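Mannan endo-1,6-alpha-mannosidase (Chaetomium thermophilum, PDB 6RY0) probably cleaves or transfers alpha-1,6-mannosidic linkages, consistent with a part in moving GPI-anchored glycoproteins into the fungal cell wall. Local coordinates at residues L209-K214 / P410-T415; V242-H247 / D254-Q259; P308-Q313 / C369-K374. All coordinates share one frame; numbering follows the deposited sequence. Where two conformers were deposited one is given.

Contact 1: L209-K214 / P410-T415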
loop_
_atom_site.group_PDB
_atom_site.type_symbol
_atom_site.label_atom_id
_atom_site.label_comp_id
_atom_site.label_asym_id
_atom_site.label_seq_id
_atom_site.Cartn_x
_atom_site.Cartn_y
_atom_site.Cartn_z
ATOM N N LEU A 209 10.915 -9.096 0.242
ATOM C CA LEU A 209 11.196 -10.529 0.353
ATOM C C LEU A 209 12.681 -10.777 0.413
ATOM O O LEU A 209 13.132 -11.662 1.150
ATOM C CB LEU A 209 10.506 -11.304 -0.774
ATOM C CG LEU A 209 9.003 -11.474 -0.575
ATOM C CD1 LEU A 209 8.306 -11.857 -1.890
ATOM C CD2 LEU A 209 8.710 -12.508 0.513
ATOM N N ALA A 210 13.458 -10.028 -0.355
ATOM C CA ALA A 210 14.920 -10.142 -0.262
ATOM C C ALA A 210 15.405 -9.865 1.149
ATOM O O ALA A 210 16.171 -10.631 1.721
ATOM C CB ALA A 210 15.595 -9.190 -1.228
ATOM N N ARG A 211 14.958 -8.749 1.724
ATOM C CA ARG A 211 15.439 -8.410 3.057
ATOM C C ARG A 211 15.020 -9.474 4.089
ATOM O O ARG A 211 15.785 -9.828 4.983
ATOM C CB ARG A 211 14.974 -7.023 3.487
ATOM C CG ARG A 211 15.614 -6.590 4.799
ATOM C CD ARG A 211 15.150 -5.241 5.261
ATOM N NE ARG A 211 15.811 -4.810 6.483
ATOM C CZ ARG A 211 15.318 -4.941 7.711
ATOM N NH1 ARG A 211 14.170 -5.542 7.935
ATOM N NH2 ARG A 211 15.981 -4.416 8.747
ATOM N N TYR A 212 13.785 -9.929 3.994
ATOM C CA TYR A 212 13.291 -10.841 5.014
ATOM C C TYR A 212 13.992 -12.195 4.917
ATOM O O TYR A 212 14.419 -12.767 5.912
ATOM C CB TYR A 212 11.774 -11.023 4.880
ATOM C CG TYR A 212 11.158 -11.804 6.021
ATOM C CD1 TYR A 212 11.212 -13.185 6.072
ATOM C CD2 TYR A 212 10.529 -11.144 7.070
ATOM C CE1 TYR A 212 10.696 -13.891 7.139
ATOM C CE2 TYR A 212 9.985 -11.855 8.150
ATOM C CZ TYR A 212 10.081 -13.231 8.175
ATOM O OH TYR A 212 9.562 -13.940 9.238
ATOM N N THR A 213 14.046 -12.739 3.715
ATOM C CA THR A 213 14.528 -14.105 3.478
ATOM C C THR A 213 16.015 -14.221 3.250
ATOM O O THR A 213 16.545 -15.332 3.303
ATOM C CB THR A 213 13.832 -14.737 2.268
ATOM O OG1 THR A 213 14.295 -14.112 1.068
ATOM C CG2 THR A 213 12.316 -14.743 2.346
ATOM N N LYS A 214 16.670 -13.110 2.897
ATOM C CA LYS A 214 18.063 -13.061 2.505
ATOM C C LYS A 214 18.305 -13.853 1.215
ATOM O O LYS A 214 19.397 -14.340 0.966
ATOM C CB LYS A 214 18.985 -13.507 3.637
ATOM C CG LYS A 214 18.771 -12.614 4.901
ATOM C CD LYS A 214 19.461 -13.156 6.126
ATOM C CE LYS A 214 19.203 -12.328 7.360
ATOM N NZ LYS A 214 19.688 -10.935 7.242
ATOM N N PRO A 410 10.965 -3.417 10.716
ATOM C CA PRO A 410 10.526 -4.682 10.121
ATOM C C PRO A 410 11.493 -5.808 10.483
ATOM O O PRO A 410 12.716 -5.643 10.396
ATOM C CB PRO A 410 10.564 -4.386 8.612
ATOM C CG PRO A 410 10.682 -2.929 8.482
ATOM C CD PRO A 410 11.118 -2.330 9.729
ATOM N N ALA A 411 10.943 -6.945 10.865
ATOM C CA ALA A 411 11.739 -8.134 11.158
ATOM C C ALA A 411 12.241 -8.755 9.856
ATOM O O ALA A 411 11.643 -8.585 8.781
ATOM C CB ALA A 411 10.899 -9.139 11.909
ATOM N N THR A 412 13.331 -9.497 9.980
ATOM C CA THR A 412 13.767 -10.426 8.957
ATOM C C THR A 412 13.516 -11.847 9.469
ATOM O O THR A 412 12.988 -12.039 10.580
ATOM C CB THR A 412 15.231 -10.275 8.602
ATOM O OG1 THR A 412 16.025 -10.792 9.674
ATOM C CG2 THR A 412 15.637 -8.819 8.284
ATOM N N ASN A 413 13.932 -12.856 8.699
ATOM C CA ASN A 413 13.828 -14.220 9.159
ATOM C C ASN A 413 14.704 -14.498 10.387
ATOM O O ASN A 413 14.554 -15.539 10.999
ATOM C CB ASN A 413 14.059 -15.257 8.059
ATOM C CG ASN A 413 15.454 -15.273 7.505
ATOM O OD1 ASN A 413 16.396 -14.674 8.039
ATOM N ND2 ASN A 413 15.605 -16.025 6.422
ATOM N N GLU A 414 15.580 -13.574 10.781
ATOM C CA GLU A 414 16.354 -13.755 12.004
ATOM C C GLU A 414 15.470 -13.781 13.245
ATOM O O GLU A 414 15.739 -14.546 14.174
ATOM C CB GLU A 414 17.419 -12.667 12.128
ATOM C CG GLU A 414 18.537 -12.844 11.136
ATOM C CD GLU A 414 19.655 -11.826 11.293
ATOM O OE1 GLU A 414 19.585 -10.970 12.205
ATOM O OE2 GLU A 414 20.608 -11.865 10.483
ATOM N N THR A 415 14.429 -12.956 13.268
ATOM C CA THR A 415 13.544 -12.866 14.424
ATOM C C THR A 415 12.062 -13.049 14.085
ATOM O O THR A 415 11.238 -13.147 14.982
ATOM C CB THR A 415 13.724 -11.544 15.216
ATOM O OG1 THR A 415 13.246 -10.458 14.432
ATOM C CG2 THR A 415 15.189 -11.307 15.598
HETATM O O HOH W 1 12.814 -7.551 6.537
HETATM O O HOH W 2 15.322 -5.323 11.349
#
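Pro-410 O is gripped from two directions by Arg-211: directly by NH1, 2.9 Å away with an N-H...O angle of 164°, and through a water that bridges it to NH2. The oxygen lies in the guanidinium plane, while NH1 stands well above the carbonyl plane. A second water joins NH1 to Ala-411 O, and NE is held by Asn-276, which leaves the flat group little freedom to turn. The aliphatic chain is fully extended, CG anti to the backbone N (chi1 -173°), and this stretch carries the guanidinium to the loop; Thr-412 CG2 sits over one face, 3.6 Å from NH1. The contact fixes the loop after helix 389-401 to the last turn of helix 196-213, in the (alpha/alpha)6-type helical fold of family 76 glycosyl hydrolases. At this helix end Tyr-212 O accepts from Asn-413 N at 2.8 Å. One face of the Tyr-212 ring is covered by the Thr-412 to Asn-413 peptide, with Thr-412 C and Asn-413 N over its centre. Thr-412 OG1 accepts from Glu-414 N at 3.0 Å, closing an ST turn. At the exposed margin Lys-214 NZ and Glu-414 OE2 form a long salt bridge of 3.5 Å.

Contact 2: V242-H247 / D254-Q259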
loop_
_atom_site.group_PDB
_atom_site.type_symbol
_atom_site.label_atom_id
_atom_site.label_comp_id
_atom_site.label_asym_id
_atom_site.label_seq_id
_atom_site.Cartn_x
_atom_site.Cartn_y
_atom_site.Cartn_z
ATOM N N VAL A 242 7.378 10.684 -10.547
ATOM C CA VAL A 242 6.970 9.329 -10.884
ATOM C C VAL A 242 5.583 9.363 -11.507
ATOM O O VAL A 242 4.572 9.683 -10.850
ATOM C CB VAL A 242 7.031 8.398 -9.664
ATOM C CG1 VAL A 242 6.592 6.984 -10.062
ATOM C CG2 VAL A 242 8.442 8.375 -9.076
ATOM N N TYR A 243 5.551 9.120 -12.807
ATOM C CA TYR A 243 4.361 9.210 -13.621
ATOM C C TYR A 243 3.538 7.912 -13.542
ATOM O O TYR A 243 3.904 6.966 -12.866
ATOM C CB TYR A 243 4.788 9.518 -15.066
ATOM C CG TYR A 243 5.642 10.773 -15.164
ATOM C CD1 TYR A 243 5.226 11.961 -14.597
ATOM C CD2 TYR A 243 6.864 10.733 -15.804
ATOM C CE1 TYR A 243 6.006 13.096 -14.684
ATOM C CE2 TYR A 243 7.658 11.855 -15.892
ATOM C CZ TYR A 243 7.222 13.055 -15.318
ATOM O OH TYR A 243 7.971 14.213 -15.378
ATOM N N ASP A 244 2.407 7.915 -14.217
ATOM C CA ASP A 244 1.414 6.873 -13.997
ATOM C C ASP A 244 1.571 5.636 -14.879
ATOM O O ASP A 244 1.316 4.535 -14.409
ATOM C CB ASP A 244 -0.004 7.437 -14.153
ATOM C CG ASP A 244 -1.033 6.500 -13.566
ATOM O OD1 ASP A 244 -1.036 6.410 -12.307
ATOM O OD2 ASP A 244 -1.782 5.820 -14.309
ATOM N N GLY A 245 1.950 5.780 -16.131
ATOM C CA GLY A 245 2.039 4.627 -17.023
ATOM C C GLY A 245 2.010 5.017 -18.488
ATOM O O GLY A 245 2.069 6.207 -18.798
ATOM N N GLY A 246 1.941 4.000 -19.341
ATOM C CA GLY A 246 1.892 4.182 -20.776
ATOM C C GLY A 246 1.319 2.917 -21.397
ATOM O O GLY A 246 1.190 1.890 -20.721
ATOM N N HIS A 247 0.951 2.964 -22.672
ATOM C CA HIS A 247 0.286 1.848 -23.330
ATOM C C HIS A 247 1.194 1.108 -24.296
ATOM O O HIS A 247 1.998 1.710 -25.041
ATOM C CB HIS A 247 -0.941 2.330 -24.096
ATOM C CG HIS A 247 -2.014 2.872 -23.213
ATOM N ND1 HIS A 247 -2.092 4.205 -22.881
ATOM C CD2 HIS A 247 -3.051 2.265 -22.588
ATOM C CE1 HIS A 247 -3.135 4.399 -22.090
ATOM N NE2 HIS A 247 -3.731 3.234 -21.891
ATOM N N ASP A 254 3.484 7.038 -24.599
ATOM C CA ASP A 254 2.389 7.972 -24.340
ATOM C C ASP A 254 2.223 8.114 -22.844
ATOM O O ASP A 254 1.210 7.732 -22.287
ATOM C CB ASP A 254 1.098 7.465 -24.987
ATOM C CG ASP A 254 0.650 6.104 -24.461
ATOM O OD1 ASP A 254 1.497 5.228 -24.169
ATOM O OD2 ASP A 254 -0.585 5.896 -24.376
ATOM N N ILE A 255 3.243 8.636 -22.183
ATOM C CA ILE A 255 3.252 8.609 -20.720
ATOM C C ILE A 255 2.123 9.490 -20.187
ATOM O O ILE A 255 1.990 10.660 -20.536
ATOM C CB ILE A 255 4.597 9.049 -20.149
ATOM C CG1 ILE A 255 5.674 8.039 -20.532
ATOM C CG2 ILE A 255 4.534 9.144 -18.635
ATOM C CD1 ILE A 255 7.079 8.461 -20.114
ATOM N N ASN A 256 1.326 8.902 -19.312
ATOM C CA ASN A 256 0.363 9.629 -18.501
ATOM C C ASN A 256 1.137 10.227 -17.346
ATOM O O ASN A 256 1.590 9.502 -16.461
ATOM C CB ASN A 256 -0.720 8.658 -18.050
ATOM C CG ASN A 256 -1.672 9.257 -17.087
ATOM O OD1 ASN A 256 -1.549 10.411 -16.708
ATOM N ND2 ASN A 256 -2.642 8.448 -16.649
ATOM N N ARG A 257 1.315 11.548 -17.383
ATOM C CA ARG A 257 2.183 12.221 -16.428
ATOM C C ARG A 257 1.477 12.614 -15.125
ATOM O O ARG A 257 2.049 13.323 -14.307
ATOM C CB ARG A 257 3.002 13.364 -17.070
ATOM C CG ARG A 257 4.113 12.837 -18.058
ATOM C CD ARG A 257 5.010 13.943 -18.645
ATOM N NE ARG A 257 6.060 13.383 -19.513
ATOM C CZ ARG A 257 5.880 13.016 -20.779
ATOM N NH1 ARG A 257 4.690 13.147 -21.349
ATOM N NH2 ARG A 257 6.887 12.496 -21.480
ATOM N N ALA A 258 0.273 12.092 -14.894
ATOM C CA ALA A 258 -0.332 12.265 -13.575
ATOM C C ALA A 258 0.593 11.666 -12.524
ATOM O O ALA A 258 1.080 10.551 -12.668
ATOM C CB ALA A 258 -1.694 11.585 -13.498
ATOM N N GLN A 259 0.783 12.413 -11.455
ATOM C CA GLN A 259 1.661 12.072 -10.330
ATOM C C GLN A 259 0.830 11.754 -9.096
ATOM O O GLN A 259 0.440 12.654 -8.351
ATOM C CB GLN A 259 2.626 13.200 -10.042
ATOM C CG GLN A 259 3.664 13.420 -11.144
ATOM C CD GLN A 259 4.555 14.603 -10.818
ATOM O OE1 GLN A 259 5.296 14.566 -9.797
ATOM N NE2 GLN A 259 4.522 15.603 -11.618
HETATM O O HOH W 3 1.909 8.666 -10.791
#
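The Asp-254 side chain comes in square to that of His-247, with ring and carboxylate planes 45° apart. The carboxylate bonds twice to the one residue: OD1 takes the backbone N of His-247 on its syn lone pair at 2.8 Å, almost straight at 178°, while OD2 receives ND1 at 2.7 Å from the edge of the imidazole. Asp-254 CG lies between its backbone N and carbonyl carbon (chi1 60°), which places both oxygens at His-247. Ile-255 CG2 meets Tyr-243 at CB, 3.6 Å away, and the phenol OH bonds to Asp-236. In one of its two conformers Arg-257 CG lies over the Tyr-243 ring, 3.8 Å from the centroid. Asp-244 and Asn-256 run side by side, and Tyr-193 OH bonds to Asp-244 OD2 and Asn-256 ND2. The backbones are joined by two bonds: Asp-244 N to Asn-256 O at 2.9 Å and Asn-256 N to Gly-245 O at 2.8 Å. Asn-256 OD1 accepts from Ala-258 N, an Asx turn. Strand 245-247 pairs with strand 193-195, and the returning loop leads into helix 261-278, on which Val-242 packs.

Contact 3: P308-Q313 / C369-K374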
loop_
_atom_site.group_PDB
_atom_site.type_symbol
_atom_site.label_atom_id
_atom_site.label_comp_id
_atom_site.label_asym_id
_atom_site.label_seq_id
_atom_site.Cartn_x
_atom_site.Cartn_y
_atom_site.Cartn_z
ATOM N N PRO A 308 -3.035 15.146 -8.338
ATOM C CA PRO A 308 -3.893 15.051 -9.521
ATOM C C PRO A 308 -5.350 15.358 -9.295
ATOM O O PRO A 308 -6.051 15.540 -10.287
ATOM C CB PRO A 308 -3.730 13.592 -9.968
ATOM C CG PRO A 308 -2.410 13.162 -9.361
ATOM C CD PRO A 308 -2.425 13.841 -8.023
ATOM N N CYS A 309 -5.827 15.380 -8.059
ATOM C CA CYS A 309 -7.261 15.517 -7.822
ATOM C C CYS A 309 -7.667 16.433 -6.702
ATOM O O CYS A 309 -8.781 16.920 -6.734
ATOM C CB CYS A 309 -7.906 14.135 -7.668
ATOM S SG CYS A 309 -7.408 13.207 -6.196
ATOM N N GLU A 310 -6.825 16.692 -5.714
ATOM C CA GLU A 310 -7.262 17.357 -4.493
ATOM C C GLU A 310 -7.494 18.859 -4.663
ATOM O O GLU A 310 -8.087 19.487 -3.798
ATOM C CB GLU A 310 -6.248 17.074 -3.381
ATOM C CG GLU A 310 -6.666 17.573 -2.022
ATOM C CD GLU A 310 -5.791 17.108 -0.863
ATOM O OE1 GLU A 310 -5.030 16.125 -0.988
ATOM O OE2 GLU A 310 -5.912 17.735 0.216
ATOM N N GLY A 311 -7.037 19.439 -5.764
ATOM C CA GLY A 311 -7.130 20.877 -5.931
ATOM C C GLY A 311 -8.507 21.462 -5.940
ATOM O O GLY A 311 -8.691 22.689 -5.752
ATOM N N ARG A 312 -9.484 20.616 -6.226
ATOM C CA ARG A 312 -10.864 21.014 -6.031
ATOM C C ARG A 312 -11.600 19.806 -5.478
ATOM O O ARG A 312 -11.126 18.685 -5.539
ATOM C CB ARG A 312 -11.466 21.500 -7.329
ATOM C CG ARG A 312 -11.512 20.435 -8.393
ATOM C CD ARG A 312 -11.910 21.036 -9.740
ATOM N NE ARG A 312 -11.521 20.137 -10.817
ATOM C CZ ARG A 312 -12.257 19.116 -11.244
ATOM N NH1 ARG A 312 -13.446 18.876 -10.709
ATOM N NH2 ARG A 312 -11.805 18.337 -12.218
ATOM N N GLN A 313 -12.765 20.041 -4.934
ATOM C CA GLN A 313 -13.603 18.968 -4.442
ATOM C C GLN A 313 -14.310 18.262 -5.568
ATOM O O GLN A 313 -14.661 18.878 -6.571
ATOM C CB GLN A 313 -14.654 19.525 -3.502
ATOM C CG GLN A 313 -14.030 20.104 -2.260
ATOM C CD GLN A 313 -15.028 20.817 -1.367
ATOM O OE1 GLN A 313 -16.249 20.638 -1.478
ATOM N NE2 GLN A 313 -14.505 21.584 -0.441
ATOM N N CYS A 369 -13.731 12.460 9.885
ATOM C CA CYS A 369 -12.571 12.865 9.096
ATOM C C CYS A 369 -12.902 13.020 7.619
ATOM O O CYS A 369 -13.479 12.144 6.990
ATOM C CB CYS A 369 -11.456 11.830 9.234
ATOM S SG CYS A 369 -10.698 11.701 10.881
ATOM N N GLY A 370 -12.423 14.135 7.072
ATOM C CA GLY A 370 -12.403 14.340 5.637
ATOM C C GLY A 370 -11.003 14.170 5.070
ATOM O O GLY A 370 -10.096 13.632 5.710
ATOM N N PHE A 371 -10.872 14.612 3.823
ATOM C CA PHE A 371 -9.713 14.369 2.986
ATOM C C PHE A 371 -8.828 15.578 2.799
ATOM O O PHE A 371 -7.635 15.435 2.484
ATOM C CB PHE A 371 -10.184 13.950 1.598
ATOM C CG PHE A 371 -9.071 13.586 0.647
ATOM C CD1 PHE A 371 -8.280 12.469 0.883
ATOM C CD2 PHE A 371 -8.829 14.345 -0.486
ATOM C CE1 PHE A 371 -7.288 12.115 0.002
ATOM C CE2 PHE A 371 -7.838 13.974 -1.371
ATOM C CZ PHE A 371 -7.056 12.873 -1.112
ATOM N N TYR A 372 -9.389 16.777 2.908
ATOM C CA TYR A 372 -8.730 17.990 2.405
ATOM C C TYR A 372 -7.920 18.610 3.527
ATOM O O TYR A 372 -8.216 19.705 4.055
ATOM C CB TYR A 372 -9.793 18.938 1.784
ATOM C CG TYR A 372 -10.467 18.287 0.575
ATOM C CD1 TYR A 372 -11.541 17.442 0.746
ATOM C CD2 TYR A 372 -9.997 18.485 -0.709
ATOM C CE1 TYR A 372 -12.141 16.801 -0.315
ATOM C CE2 TYR A 372 -10.585 17.852 -1.792
ATOM C CZ TYR A 372 -11.652 17.002 -1.591
ATOM O OH TYR A 372 -12.221 16.388 -2.673
ATOM N N TRP A 373 -6.865 17.896 3.914
ATOM C CA TRP A 373 -6.099 18.269 5.092
ATOM C C TRP A 373 -5.428 19.633 4.924
ATOM O O TRP A 373 -5.477 20.478 5.816
ATOM C CB TRP A 373 -5.060 17.199 5.426
ATOM C CG TRP A 373 -5.584 15.809 5.596
ATOM C CD1 TRP A 373 -6.883 15.385 5.646
ATOM C CD2 TRP A 373 -4.776 14.640 5.722
ATOM N NE1 TRP A 373 -6.930 14.014 5.793
ATOM C CE2 TRP A 373 -5.650 13.529 5.835
ATOM C CE3 TRP A 373 -3.400 14.420 5.776
ATOM C CZ2 TRP A 373 -5.193 12.224 5.994
ATOM C CZ3 TRP A 373 -2.941 13.117 5.927
ATOM C CH2 TRP A 373 -3.848 12.038 6.037
ATOM N N LYS A 374 -4.791 19.833 3.781
ATOM C CA LYS A 374 -4.102 21.098 3.548
ATOM C C LYS A 374 -5.052 22.289 3.686
ATOM O O LYS A 374 -4.653 23.329 4.201
ATOM C CB LYS A 374 -3.436 21.086 2.189
ATOM C CG LYS A 374 -2.722 22.419 1.816
ATOM C CD LYS A 374 -1.565 22.853 2.768
ATOM C CE LYS A 374 -0.927 24.178 2.357
ATOM N NZ LYS A 374 -1.657 25.426 2.673
HETATM O O HOH W 4 -4.253 17.435 2.222
HETATM O O HOH W 5 -11.365 15.896 -5.218
#
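Packing dominates between Glu-310 and the aromatic pair Phe-371 and Tyr-372. With CG anti to the backbone N (chi1 -173°), the extended glutamate runs antiparallel past Tyr-372, CG lying 3.7 Å from Tyr-372 CD2, while OE1 is 3.6 Å from Phe-371 CE2. The Tyr-372 ring is sandwiched: Phe-371 CD2 lies over the centre of one face, and Gln-313 CG covers the opposite face in a CH-pi contact, 4.2 Å from the centroid. The side chain of Gln-313 is about 8 Å from that of the calcium ligand His-385. Water supplies the polar links. One molecule donates to Glu-310 OE2 at 2.6 Å and accepts from Lys-374 N at 2.9 Å; another, at the ring edge, lies 2.7 Å from Tyr-372 OH and 2.8 Å from Arg-312 O. Charge enters from outside, since Lys-324 forms a salt bridge with Glu-310 OE1 and a cation-pi contact with Phe-371, while Asp-384 bonds to Tyr-372 OH. Disulfides Cys-309 to Cys-316 and Cys-360 to Cys-369 pin both loops. The first loop, with a type I turn from Cys-309 to Arg-312, runs from strand 303-304 toward helix 323-337; the second joins helices 342-358 and 389-401, where Trp-373 packs against both.

How the contacts relate
From the N terminus, five helices precede helix 196-213, whose end opens the long loop that contact 1 closes only at 410-415, 196 residues later. Within that span lie the other two contacts, one after the other. Contact 2 closes a short loop, with six residues between its segments, just ahead of helix 261-278. Contact 3 spans 55 residues that include helices 323-337 and 342-358. Contacts 2 and 3 touch by packing, Gln-259 O lying 3.1 Å from Pro-308 CG, whereas contacts 1 and 3 sit on opposite sides of the chain's centre, their centres about 37 Å apart. Contact 1 ties a loop to a helix end, contact 2 a loop to strand 245-247, and contact 3 two loops.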